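Maleylacetate reductase (Agrobacterium tumefaciens, PDB 3HL0) catalyses the NADH-dependent reduction of maleylacetate to 3-oxoadipate, probably as a step in the breakdown of gamma-resorcylate, and belongs to the iron-containing alcohol dehydrogenase family. Local coordinates at residues A164-S169 with G216-A221; G170-A175 with E257-L262; L263-A268 with Q344-G349. All coordinates share one frame; numbering follows the deposited sequence.

Contact 1 of 3, residues A164-S169 with G216-A221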
ATOM      1  N   ALA A 164      -4.627  -9.210   6.165  1.00 11.71           N
ATOM      2  CA  ALA A 164      -5.508  -8.694   5.096  1.00 12.30           C
ATOM      3  C   ALA A 164      -4.920  -8.922   3.694  1.00 12.25           C
ATOM      4  O   ALA A 164      -5.657  -9.448   2.833  1.00 12.35           O
ATOM      5  CB  ALA A 164      -5.826  -7.203   5.348  1.00 13.82           C
ATOM      6  N   ILE A 165      -3.660  -8.570   3.463  1.00 11.05           N
ATOM      7  CA  ILE A 165      -3.010  -8.801   2.154  1.00 11.59           C
ATOM      8  C   ILE A 165      -2.800 -10.319   1.906  1.00 10.46           C
ATOM      9  O   ILE A 165      -2.849 -10.783   0.745  1.00 10.59           O
ATOM     10  CB  ILE A 165      -1.720  -7.966   1.889  1.00 11.64           C
ATOM     11  CG1 ILE A 165      -1.222  -8.177   0.482  1.00 13.78           C
ATOM     12  CG2 ILE A 165      -0.605  -8.295   2.900  1.00 12.25           C
ATOM     13  CD1 ILE A 165      -2.174  -7.647  -0.531  1.00 18.81           C
ATOM     14  N   SER A 166      -2.614 -11.089   2.977  1.00 10.69           N
ATOM     15  CA  SER A 166      -2.531 -12.568   2.800  1.00 10.08           C
ATOM     16  C   SER A 166      -3.825 -13.087   2.135  1.00  9.94           C
ATOM     17  O   SER A 166      -3.769 -13.929   1.188  1.00  9.19           O
ATOM     18  CB  SER A 166      -2.287 -13.322   4.142  1.00  9.50           C
ATOM     19  OG  SER A 166      -0.995 -12.951   4.647  1.00  9.90           O
HETATM   20  N   MSE A 167      -4.979 -12.584   2.585  1.00 10.07           N
HETATM   21  CA  MSE A 167      -6.270 -13.036   2.043  1.00 10.65           C
HETATM   22  C   MSE A 167      -6.461 -12.551   0.599  1.00 11.33           C
HETATM   23  O   MSE A 167      -6.829 -13.340  -0.273  1.00 10.89           O
HETATM   24  CB  MSE A 167      -7.431 -12.564   2.909  1.00 11.42           C
HETATM   25  CG  MSE A 167      -7.393 -13.060   4.373  1.00 13.10           C
HETATM   26 SE   MSE A 167      -7.253 -14.974   4.618  0.75 10.15          SE
HETATM   27  CE  MSE A 167      -5.389 -15.136   4.955  1.00 14.28           C
ATOM     28  N   THR A 168      -6.200 -11.271   0.337  1.00  9.58           N
ATOM     29  CA  THR A 168      -6.474 -10.768  -1.023  1.00  9.61           C
ATOM     30  C   THR A 168      -5.412 -11.275  -2.015  1.00  8.85           C
ATOM     31  O   THR A 168      -5.753 -11.624  -3.167  1.00  9.22           O
ATOM     32  CB  THR A 168      -6.590  -9.232  -1.090  1.00 10.03           C
ATOM     33  OG1 THR A 168      -5.413  -8.683  -0.470  1.00 11.14           O
ATOM     34  CG2 THR A 168      -7.822  -8.818  -0.301  1.00 10.92           C
ATOM     35  N   SER A 169      -4.148 -11.367  -1.593  1.00  8.83           N
ATOM     36  CA  SER A 169      -3.149 -11.936  -2.473  1.00  9.40           C
ATOM     37  C   SER A 169      -3.477 -13.416  -2.727  1.00  8.12           C
ATOM     38  O   SER A 169      -3.267 -13.909  -3.849  1.00  8.27           O
ATOM     39  CB  SER A 169      -1.750 -11.801  -1.822  1.00  9.65           C
ATOM     40  OG  SER A 169      -0.708 -12.284  -2.735  1.00 10.70           O
ATOM     41  N   GLY A 216       2.671 -24.591   9.012  1.00 16.43           N
ATOM     42  CA  GLY A 216       2.048 -25.600   8.128  1.00 15.91           C
ATOM     43  C   GLY A 216       1.066 -24.970   7.162  1.00 15.58           C
ATOM     44  O   GLY A 216       1.083 -25.254   5.956  1.00 15.07           O
ATOM     45  N   ALA A 217       0.202 -24.109   7.693  1.00 14.27           N
ATOM     46  CA  ALA A 217      -0.754 -23.415   6.815  1.00 13.97           C
ATOM     47  C   ALA A 217      -0.040 -22.484   5.830  1.00 12.78           C
ATOM     48  O   ALA A 217      -0.451 -22.376   4.658  1.00 12.41           O
ATOM     49  CB  ALA A 217      -1.784 -22.655   7.653  1.00 15.25           C
ATOM     50  N   ARG A 218       0.992 -21.771   6.290  1.00 11.85           N
ATOM     51  CA  ARG A 218       1.801 -20.935   5.408  1.00 10.68           C
ATOM     52  C   ARG A 218       2.468 -21.752   4.294  1.00 12.45           C
ATOM     53  O   ARG A 218       2.504 -21.316   3.154  1.00 11.93           O
ATOM     54  CB  ARG A 218       2.840 -20.092   6.170  1.00 11.89           C
ATOM     55  CG  ARG A 218       2.209 -18.961   7.029  1.00 12.36           C
ATOM     56  CD  ARG A 218       1.530 -17.882   6.184  1.00 10.72           C
ATOM     57  NE  ARG A 218       1.259 -16.731   7.057  1.00 11.10           N
ATOM     58  CZ  ARG A 218       0.811 -15.556   6.643  1.00 12.04           C
ATOM     59  NH1 ARG A 218       0.496 -15.350   5.358  1.00 11.99           N
ATOM     60  NH2 ARG A 218       0.691 -14.577   7.539  1.00 12.82           N
ATOM     61  N   GLU A 219       2.981 -22.935   4.634  1.00 12.57           N
ATOM     62  CA  GLU A 219       3.597 -23.767   3.605  1.00 13.35           C
ATOM     63  C   GLU A 219       2.578 -24.135   2.536  1.00 12.15           C
ATOM     64  O   GLU A 219       2.890 -24.057   1.319  1.00 12.17           O
ATOM     65  CB  GLU A 219       4.203 -25.033   4.259  1.00 13.67           C
ATOM     66  CG  GLU A 219       5.455 -24.704   5.064  1.00 19.46           C
ATOM     67  CD  GLU A 219       6.030 -25.953   5.714  1.00 26.35           C
ATOM     68  OE1 GLU A 219       5.259 -26.898   5.969  1.00 32.77           O
ATOM     69  OE2 GLU A 219       7.247 -25.989   5.947  1.00 31.53           O
ATOM     70  N   THR A 220       1.396 -24.525   2.978  1.00 11.80           N
ATOM     71  CA  THR A 220       0.360 -24.986   2.076  1.00 11.69           C
ATOM     72  C   THR A 220      -0.050 -23.812   1.180  1.00 11.25           C
ATOM     73  O   THR A 220      -0.201 -23.978  -0.036  1.00 11.31           O
ATOM     74  CB  THR A 220      -0.827 -25.549   2.863  1.00 12.74           C
ATOM     75  OG1 THR A 220      -0.337 -26.707   3.586  1.00 15.54           O
ATOM     76  CG2 THR A 220      -1.925 -25.997   1.937  1.00 11.15           C
ATOM     77  N   ALA A 221      -0.229 -22.630   1.773  1.00 10.40           N
ATOM     78  CA  ALA A 221      -0.639 -21.501   0.907  1.00 10.15           C
ATOM     79  C   ALA A 221       0.450 -21.117  -0.104  1.00 10.03           C
ATOM     80  O   ALA A 221       0.158 -20.743  -1.232  1.00 11.11           O
ATOM     81  CB  ALA A 221      -0.979 -20.286   1.751  1.00  9.98           C
TER
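The guanidinium group of R218 receives S166 at its edge: OG lies 11° out of the guanidinium plane and accepts a hydrogen bond from NH1. In the helical C-terminal part of this iron-containing alcohol dehydrogenase fold, that bond joins helix 163-180 to helix 215-234. The backbones stay well apart, since the nearest CA atoms, those of S166 and A221, are 9.3 Å from each other, and the buried surface is just 66 Å². A long side chain therefore spans the gap in place of close helix packing. R218 is bent at its second torsion (chi2 -66°) and then runs extended through chi3 and chi4, which carries the planar group out to the other helix. S166 sets its OG beside its own backbone N, where OG also bonds to the carbonyl O of P162, its strongest polar partner. Other bonds fix the rotation of the guanidinium: NE goes to P212 O and NH2 to L161 O, both in the chain leading into the two helices, and NH1 also meets the hydroxyl of Y121. All three nitrogens of this buried group are thus hydrogen-bonded. The R218 side chain comes to about 7 Å from the bound NAD, near the cofactor but not touching it. Between R218 NH1 and S166 OG the distance is 2.9 Å, with an N-H...O angle of 163°, close to straight.

Contact 2 of 3, residues G170-A175 with E257-L262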
ATOM      1  N   GLY A 170      -4.007 -14.121  -1.711  1.00  7.80           N
ATOM      2  CA  GLY A 170      -4.384 -15.553  -1.878  1.00  7.49           C
ATOM      3  C   GLY A 170      -5.491 -15.656  -2.908  1.00  7.11           C
ATOM      4  O   GLY A 170      -5.480 -16.554  -3.754  1.00  8.36           O
ATOM      5  N   LEU A 171      -6.477 -14.724  -2.862  1.00  6.72           N
ATOM      6  CA  LEU A 171      -7.515 -14.724  -3.897  1.00  8.68           C
ATOM      7  C   LEU A 171      -6.979 -14.367  -5.288  1.00  7.34           C
ATOM      8  O   LEU A 171      -7.488 -14.888  -6.292  1.00  7.97           O
ATOM      9  CB  LEU A 171      -8.712 -13.819  -3.502  1.00  8.50           C
ATOM     10  CG  LEU A 171      -9.519 -14.348  -2.310  1.00  9.67           C
ATOM     11  CD1 LEU A 171     -10.351 -13.168  -1.724  1.00 12.20           C
ATOM     12  CD2 LEU A 171     -10.430 -15.482  -2.750  1.00 12.76           C
ATOM     13  N   ASN A 172      -5.967 -13.483  -5.361  1.00  8.73           N
ATOM     14  CA  ASN A 172      -5.279 -13.189  -6.629  1.00  8.51           C
ATOM     15  C   ASN A 172      -4.667 -14.466  -7.225  1.00  8.94           C
ATOM     16  O   ASN A 172      -4.780 -14.736  -8.434  1.00  8.35           O
ATOM     17  CB  ASN A 172      -4.189 -12.112  -6.366  1.00  9.78           C
ATOM     18  CG  ASN A 172      -3.458 -11.626  -7.627  1.00 11.46           C
ATOM     19  OD1 ASN A 172      -3.868 -11.814  -8.779  1.00 14.60           O
ATOM     20  ND2 ASN A 172      -2.350 -10.953  -7.381  1.00 12.12           N
ATOM     21  N   ALA A 173      -4.038 -15.271  -6.374  1.00  7.80           N
ATOM     22  CA  ALA A 173      -3.495 -16.565  -6.835  1.00  8.69           C
ATOM     23  C   ALA A 173      -4.621 -17.441  -7.373  1.00  8.51           C
ATOM     24  O   ALA A 173      -4.534 -18.006  -8.481  1.00  8.52           O
ATOM     25  CB  ALA A 173      -2.766 -17.295  -5.657  1.00  8.27           C
HETATM   26  N   MSE A 174      -5.681 -17.557  -6.593  1.00  7.28           N
HETATM   27  CA  MSE A 174      -6.822 -18.409  -6.992  1.00  7.50           C
HETATM   28  C   MSE A 174      -7.387 -17.956  -8.344  1.00  7.78           C
HETATM   29  O   MSE A 174      -7.829 -18.787  -9.154  1.00  7.94           O
HETATM   30  CB  MSE A 174      -7.929 -18.404  -5.947  1.00  7.75           C
HETATM   31  CG  MSE A 174      -7.455 -19.111  -4.709  1.00  6.40           C
HETATM   32 SE   MSE A 174      -8.728 -19.049  -3.262  0.75  8.55          SE
HETATM   33  CE  MSE A 174     -10.175 -19.875  -4.087  1.00 13.47           C
ATOM     34  N   ALA A 175      -7.370 -16.643  -8.604  1.00  7.28           N
ATOM     35  CA  ALA A 175      -7.862 -16.166  -9.891  1.00  8.41           C
ATOM     36  C   ALA A 175      -7.089 -16.735 -11.089  1.00  7.30           C
ATOM     37  O   ALA A 175      -7.679 -17.040 -12.115  1.00  7.09           O
ATOM     38  CB  ALA A 175      -7.835 -14.609  -9.918  1.00  8.75           C
ATOM     39  N   GLU A 257      -6.646  -6.440  -4.033  1.00  9.21           N
ATOM     40  CA  GLU A 257      -8.033  -6.213  -3.633  1.00  9.34           C
ATOM     41  C   GLU A 257      -8.984  -6.192  -4.822  1.00  8.83           C
ATOM     42  O   GLU A 257     -10.119  -6.634  -4.691  1.00  8.61           O
ATOM     43  CB  GLU A 257      -8.137  -4.846  -2.963  1.00 10.70           C
ATOM     44  CG  GLU A 257      -7.594  -4.813  -1.527  1.00 14.69           C
ATOM     45  CD  GLU A 257      -6.082  -4.582  -1.428  1.00 20.60           C
ATOM     46  OE1 GLU A 257      -5.310  -4.667  -2.426  1.00 17.27           O
ATOM     47  OE2 GLU A 257      -5.650  -4.257  -0.292  1.00 27.24           O
ATOM     48  N   THR A 258      -8.515  -5.661  -5.944  1.00  8.69           N
ATOM     49  CA  THR A 258      -9.330  -5.643  -7.188  1.00  8.95           C
ATOM     50  C   THR A 258      -9.649  -7.080  -7.645  1.00  8.70           C
ATOM     51  O   THR A 258     -10.795  -7.410  -7.941  1.00  8.76           O
ATOM     52  CB  THR A 258      -8.615  -4.882  -8.297  1.00  9.53           C
ATOM     53  OG1 THR A 258      -8.418  -3.528  -7.856  1.00 11.91           O
ATOM     54  CG2 THR A 258      -9.477  -4.833  -9.564  1.00 10.97           C
ATOM     55  N   HIS A 259      -8.629  -7.931  -7.582  1.00  8.98           N
ATOM     56  CA  HIS A 259      -8.839  -9.370  -7.883  1.00  8.28           C
ATOM     57  C   HIS A 259      -9.809 -10.017  -6.926  1.00  7.59           C
ATOM     58  O   HIS A 259     -10.695 -10.715  -7.335  1.00  7.99           O
ATOM     59  CB  HIS A 259      -7.530 -10.123  -7.811  1.00  8.56           C
ATOM     60  CG  HIS A 259      -6.715  -9.965  -9.027  1.00  9.42           C
ATOM     61  ND1 HIS A 259      -6.745 -10.867 -10.065  1.00 11.26           N
ATOM     62  CD2 HIS A 259      -5.860  -8.977  -9.399  1.00 11.16           C
ATOM     63  CE1 HIS A 259      -5.959 -10.430 -11.038  1.00 13.00           C
ATOM     64  NE2 HIS A 259      -5.408  -9.287 -10.655  1.00 14.93           N
ATOM     65  N   ALA A 260      -9.684  -9.718  -5.633  1.00  7.87           N
ATOM     66  CA  ALA A 260     -10.570 -10.332  -4.671  1.00  7.52           C
ATOM     67  C   ALA A 260     -12.017  -9.924  -4.869  1.00  8.52           C
ATOM     68  O   ALA A 260     -12.917 -10.746  -4.800  1.00 10.04           O
ATOM     69  CB  ALA A 260     -10.125  -9.945  -3.223  1.00  8.85           C
ATOM     70  N   VAL A 261     -12.222  -8.634  -5.129  1.00  7.63           N
ATOM     71  CA  VAL A 261     -13.587  -8.149  -5.346  1.00  8.52           C
ATOM     72  C   VAL A 261     -14.249  -8.708  -6.614  1.00  8.29           C
ATOM     73  O   VAL A 261     -15.428  -9.116  -6.587  1.00  8.68           O
ATOM     74  CB  VAL A 261     -13.622  -6.620  -5.345  1.00  8.50           C
ATOM     75  CG1 VAL A 261     -15.036  -6.115  -5.725  1.00  9.96           C
ATOM     76  CG2 VAL A 261     -13.290  -6.121  -3.946  1.00 10.85           C
ATOM     77  N   LEU A 262     -13.481  -8.709  -7.704  1.00  7.82           N
ATOM     78  CA  LEU A 262     -14.063  -9.079  -9.014  1.00  7.70           C
ATOM     79  C   LEU A 262     -14.231 -10.587  -9.170  1.00  7.77           C
ATOM     80  O   LEU A 262     -15.120 -10.992  -9.911  1.00  8.25           O
ATOM     81  CB  LEU A 262     -13.214  -8.522 -10.175  1.00  8.18           C
ATOM     82  CG  LEU A 262     -13.391  -6.994 -10.381  1.00 11.24           C
ATOM     83  CD1 LEU A 262     -12.421  -6.557 -11.472  1.00 15.14           C
ATOM     84  CD2 LEU A 262     -14.789  -6.665 -10.749  1.00 12.61           C
TER
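N172 places its OD1 above the centre of the H259 imidazole, 3.2 Å from the ring plane. Its nearest ring atom is H259 ND1 at 3.3 Å, but an approach over the face gives a poor angle for a hydrogen bond, so this is an oxygen resting on a pi face. Amide and ring planes are 36° apart, neither stacked flat nor perpendicular. The N172 amide has CG anti to the backbone N (chi1 -176°), which brings its oxygen over the H259 ring. A175 approaches the same ring at its edge, with CB 3.9 Å from H259 ND1. One turn before A175, L171 supplies the apolar part: its CD1 meets A260 CB at 3.6 Å. The small alanines on both helices allow close packing, with L171 and A260 CA atoms 5.4 Å apart and the segment axes approaching to 8.1 Å at a crossing angle of 63°.

Beyond the two segments, the H259 ring also meets those of H240, H255 and, edge-to-face, H241, and H259 ND1 has a hydrogen-bond partner. The N172 side chain comes to about 4 Å from the bound NAD, so these crossing helices of the family's helical C-terminal part border the cofactor cleft. M174, from helix 163-180, packs on helices 188-210 and 289-300, while H259 and L262 touch C244 of helix 239-251.

Contact 3 of 3, residues L263-A268 with Q344-G349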
ATOM      1  N   LEU A 263     -13.341 -11.377  -8.559  1.00  7.21           N
ATOM      2  CA  LEU A 263     -13.245 -12.833  -8.926  1.00  8.71           C
ATOM      3  C   LEU A 263     -14.610 -13.585  -8.894  1.00  8.14           C
ATOM      4  O   LEU A 263     -14.926 -14.316  -9.834  1.00  9.52           O
ATOM      5  CB  LEU A 263     -12.174 -13.548  -8.103  1.00  8.59           C
ATOM      6  CG  LEU A 263     -11.916 -14.984  -8.604  1.00 10.05           C
ATOM      7  CD1 LEU A 263     -11.420 -15.068 -10.048  1.00 12.14           C
ATOM      8  CD2 LEU A 263     -10.971 -15.619  -7.598  1.00 12.97           C
ATOM      9  N   PRO A 264     -15.460 -13.370  -7.877  1.00  8.54           N
ATOM     10  CA  PRO A 264     -16.725 -14.143  -7.887  1.00  8.39           C
ATOM     11  C   PRO A 264     -17.617 -13.782  -9.095  1.00  8.76           C
ATOM     12  O   PRO A 264     -18.334 -14.637  -9.583  1.00 10.18           O
ATOM     13  CB  PRO A 264     -17.412 -13.725  -6.579  1.00  9.38           C
ATOM     14  CG  PRO A 264     -16.251 -13.334  -5.664  1.00  7.82           C
ATOM     15  CD  PRO A 264     -15.255 -12.648  -6.599  1.00  8.36           C
ATOM     16  N   HIS A 265     -17.553 -12.530  -9.532  1.00  8.01           N
ATOM     17  CA  HIS A 265     -18.398 -12.007 -10.611  1.00  7.48           C
ATOM     18  C   HIS A 265     -17.882 -12.378 -11.962  1.00  8.58           C
ATOM     19  O   HIS A 265     -18.684 -12.669 -12.836  1.00  9.47           O
ATOM     20  CB  HIS A 265     -18.466 -10.489 -10.457  1.00  9.09           C
ATOM     21  CG  HIS A 265     -18.985 -10.100  -9.117  1.00  9.50           C
ATOM     22  ND1 HIS A 265     -20.316 -10.220  -8.781  1.00 11.72           N
ATOM     23  CD2 HIS A 265     -18.337  -9.683  -8.004  1.00  9.93           C
ATOM     24  CE1 HIS A 265     -20.462  -9.871  -7.513  1.00 11.32           C
ATOM     25  NE2 HIS A 265     -19.282  -9.537  -7.020  1.00 12.03           N
ATOM     26  N   THR A 266     -16.556 -12.355 -12.140  1.00  9.67           N
ATOM     27  CA  THR A 266     -15.983 -12.703 -13.441  1.00  8.31           C
ATOM     28  C   THR A 266     -16.130 -14.212 -13.635  1.00  9.27           C
ATOM     29  O   THR A 266     -16.466 -14.661 -14.756  1.00  9.20           O
ATOM     30  CB  THR A 266     -14.509 -12.258 -13.554  1.00  9.03           C
ATOM     31  OG1 THR A 266     -13.775 -12.815 -12.452  1.00  8.83           O
ATOM     32  CG2 THR A 266     -14.443 -10.715 -13.521  1.00 10.09           C
ATOM     33  N   ILE A 267     -15.916 -14.981 -12.574  1.00  8.95           N
ATOM     34  CA  ILE A 267     -16.135 -16.440 -12.701  1.00  9.70           C
ATOM     35  C   ILE A 267     -17.603 -16.751 -12.932  1.00 11.38           C
ATOM     36  O   ILE A 267     -17.904 -17.539 -13.837  1.00 11.74           O
ATOM     37  CB  ILE A 267     -15.570 -17.169 -11.484  1.00  8.97           C
ATOM     38  CG1 ILE A 267     -14.051 -16.997 -11.458  1.00 11.01           C
ATOM     39  CG2 ILE A 267     -15.934 -18.658 -11.525  1.00 10.42           C
ATOM     40  CD1 ILE A 267     -13.303 -17.470 -12.719  1.00 12.97           C
ATOM     41  N   ALA A 268     -18.527 -16.100 -12.204  1.00 10.47           N
ATOM     42  CA  ALA A 268     -19.957 -16.291 -12.493  1.00 10.91           C
ATOM     43  C   ALA A 268     -20.331 -15.964 -13.934  1.00 11.43           C
ATOM     44  O   ALA A 268     -21.211 -16.664 -14.514  1.00 13.77           O
ATOM     45  CB  ALA A 268     -20.842 -15.466 -11.519  1.00 11.08           C
ATOM     46  N   GLN A 344     -21.920  -3.594 -12.057  1.00  9.27           N
ATOM     47  CA  GLN A 344     -22.879  -3.144 -11.076  1.00 10.05           C
ATOM     48  C   GLN A 344     -22.957  -4.059  -9.897  1.00  9.62           C
ATOM     49  O   GLN A 344     -22.993  -3.599  -8.777  1.00 10.05           O
ATOM     50  CB  GLN A 344     -24.263  -2.999 -11.708  1.00 11.24           C
ATOM     51  CG  GLN A 344     -25.194  -2.190 -10.842  1.00 13.69           C
ATOM     52  CD  GLN A 344     -24.870  -0.731 -10.865  1.00 15.42           C
ATOM     53  OE1 GLN A 344     -24.544  -0.204 -11.899  1.00 15.14           O
ATOM     54  NE2 GLN A 344     -24.938  -0.076  -9.711  1.00 21.07           N
ATOM     55  N   ARG A 345     -22.965  -5.368 -10.154  1.00  9.38           N
ATOM     56  CA  ARG A 345     -22.960  -6.319  -9.034  1.00 10.32           C
ATOM     57  C   ARG A 345     -21.684  -6.188  -8.173  1.00  8.69           C
ATOM     58  O   ARG A 345     -21.783  -6.252  -6.932  1.00 10.31           O
ATOM     59  CB  ARG A 345     -23.034  -7.759  -9.567  1.00 10.66           C
ATOM     60  CG  ARG A 345     -24.317  -8.137 -10.372  1.00 13.22           C
ATOM     61  CD  ARG A 345     -25.621  -7.926  -9.603  1.00 14.16           C
ATOM     62  NE  ARG A 345     -26.126  -6.543  -9.584  1.00 16.00           N
ATOM     63  CZ  ARG A 345     -26.734  -5.958 -10.619  1.00 17.35           C
ATOM     64  NH1 ARG A 345     -27.231  -4.705 -10.489  1.00 16.65           N
ATOM     65  NH2 ARG A 345     -26.872  -6.633 -11.770  1.00 18.11           N
ATOM     66  N   ALA A 346     -20.532  -6.084  -8.835  1.00  8.83           N
ATOM     67  CA  ALA A 346     -19.244  -5.916  -8.104  1.00  8.02           C
ATOM     68  C   ALA A 346     -19.239  -4.587  -7.354  1.00  9.06           C
ATOM     69  O   ALA A 346     -18.780  -4.540  -6.233  1.00  9.36           O
ATOM     70  CB  ALA A 346     -18.072  -5.999  -9.052  1.00  8.49           C
ATOM     71  N   PHE A 347     -19.843  -3.548  -7.926  1.00  9.46           N
ATOM     72  CA  PHE A 347     -19.922  -2.246  -7.218  1.00 10.14           C
ATOM     73  C   PHE A 347     -20.753  -2.338  -5.940  1.00 11.55           C
ATOM     74  O   PHE A 347     -20.408  -1.750  -4.902  1.00 12.28           O
ATOM     75  CB  PHE A 347     -20.529  -1.207  -8.181  1.00 10.13           C
ATOM     76  CG  PHE A 347     -20.766   0.153  -7.546  1.00  8.86           C
ATOM     77  CD1 PHE A 347     -19.701   1.014  -7.322  1.00 12.86           C
ATOM     78  CD2 PHE A 347     -22.057   0.537  -7.201  1.00 11.16           C
ATOM     79  CE1 PHE A 347     -19.933   2.280  -6.719  1.00 13.82           C
ATOM     80  CE2 PHE A 347     -22.281   1.803  -6.609  1.00 15.16           C
ATOM     81  CZ  PHE A 347     -21.219   2.655  -6.386  1.00 14.51           C
ATOM     82  N   GLU A 348     -21.858  -3.075  -6.030  1.00 10.43           N
ATOM     83  CA  GLU A 348     -22.781  -3.308  -4.914  1.00 12.20           C
ATOM     84  C   GLU A 348     -22.241  -4.250  -3.849  1.00 11.36           C
ATOM     85  O   GLU A 348     -22.761  -4.293  -2.728  1.00 14.53           O
ATOM     86  CB  GLU A 348     -24.062  -3.954  -5.488  1.00 12.97           C
ATOM     87  CG  GLU A 348     -24.954  -3.009  -6.219  1.00 15.80           C
ATOM     88  CD  GLU A 348     -25.961  -3.729  -7.136  1.00 18.90           C
ATOM     89  OE1 GLU A 348     -26.077  -4.998  -7.085  1.00 16.68           O
ATOM     90  OE2 GLU A 348     -26.640  -2.996  -7.914  1.00 21.42           O
ATOM     91  N   GLY A 349     -21.266  -5.078  -4.217  1.00 10.62           N
ATOM     92  CA  GLY A 349     -20.900  -6.187  -3.365  1.00 11.48           C
ATOM     93  C   GLY A 349     -21.978  -7.258  -3.305  1.00 12.19           C
ATOM     94  O   GLY A 349     -22.104  -7.956  -2.281  1.00 12.85           O
TER
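H265 accounts for 72 Å² of the 135 Å² buried here, and its imidazole lies with one face over the backbone of A346. The CA of A346 stands 3.7 Å above the ring plane, displaced toward the rim, and A346 CB forms a CH-pi contact, 4.2 Å from the ring centroid and 28° off the ring normal. The H265 torsion (chi1 -57°) sets CG beside the backbone N and directs the ring to the other helix. R345 adds its aliphatic root: CB sits 3.7 Å from H265 ND1, while bends at chi2 and chi3 lead the guanidinium away. There it grips E348 side-on, NE to OE1 at 2.9 Å and NH1 to OE2 at 3.1 Å, a two-pronged salt bridge within one helical turn. That helix ends in a Schellman motif, with G349 at positive phi, G349 N bonded to A346 O and A350 N to R345 O. The H265 ring thus packs against the C-terminal turn of helix 336-348. Far from the NAD site, the contact joins helix 255-271 to the end of helix 336-348; L263 and I267 pack on helix 289-300, and F347 lies against helix 316-323.

From the N terminus, the chain passes through the parallel-sheet region and then enters helix 163-180, which supplies the first half of contacts 1 and 2. Contact 1 closes at helix 215-234, before the chain returns at helix 255-271 to close contact 2; because their segments alternate, the two loops cross. Contact 3 opens on the next turn of helix 255-271, in series, and closes at helix 336-348. Contacts 1 and 2 touch where T168 CG2 meets A260 CB at 3.9 Å, and contacts 2 and 3 where A175 CB meets L263 CD1 at 3.6 Å. Contacts 1 and 3 do not touch. Helices 163-180 and 255-271 thus link the NAD side to the C-terminal helix.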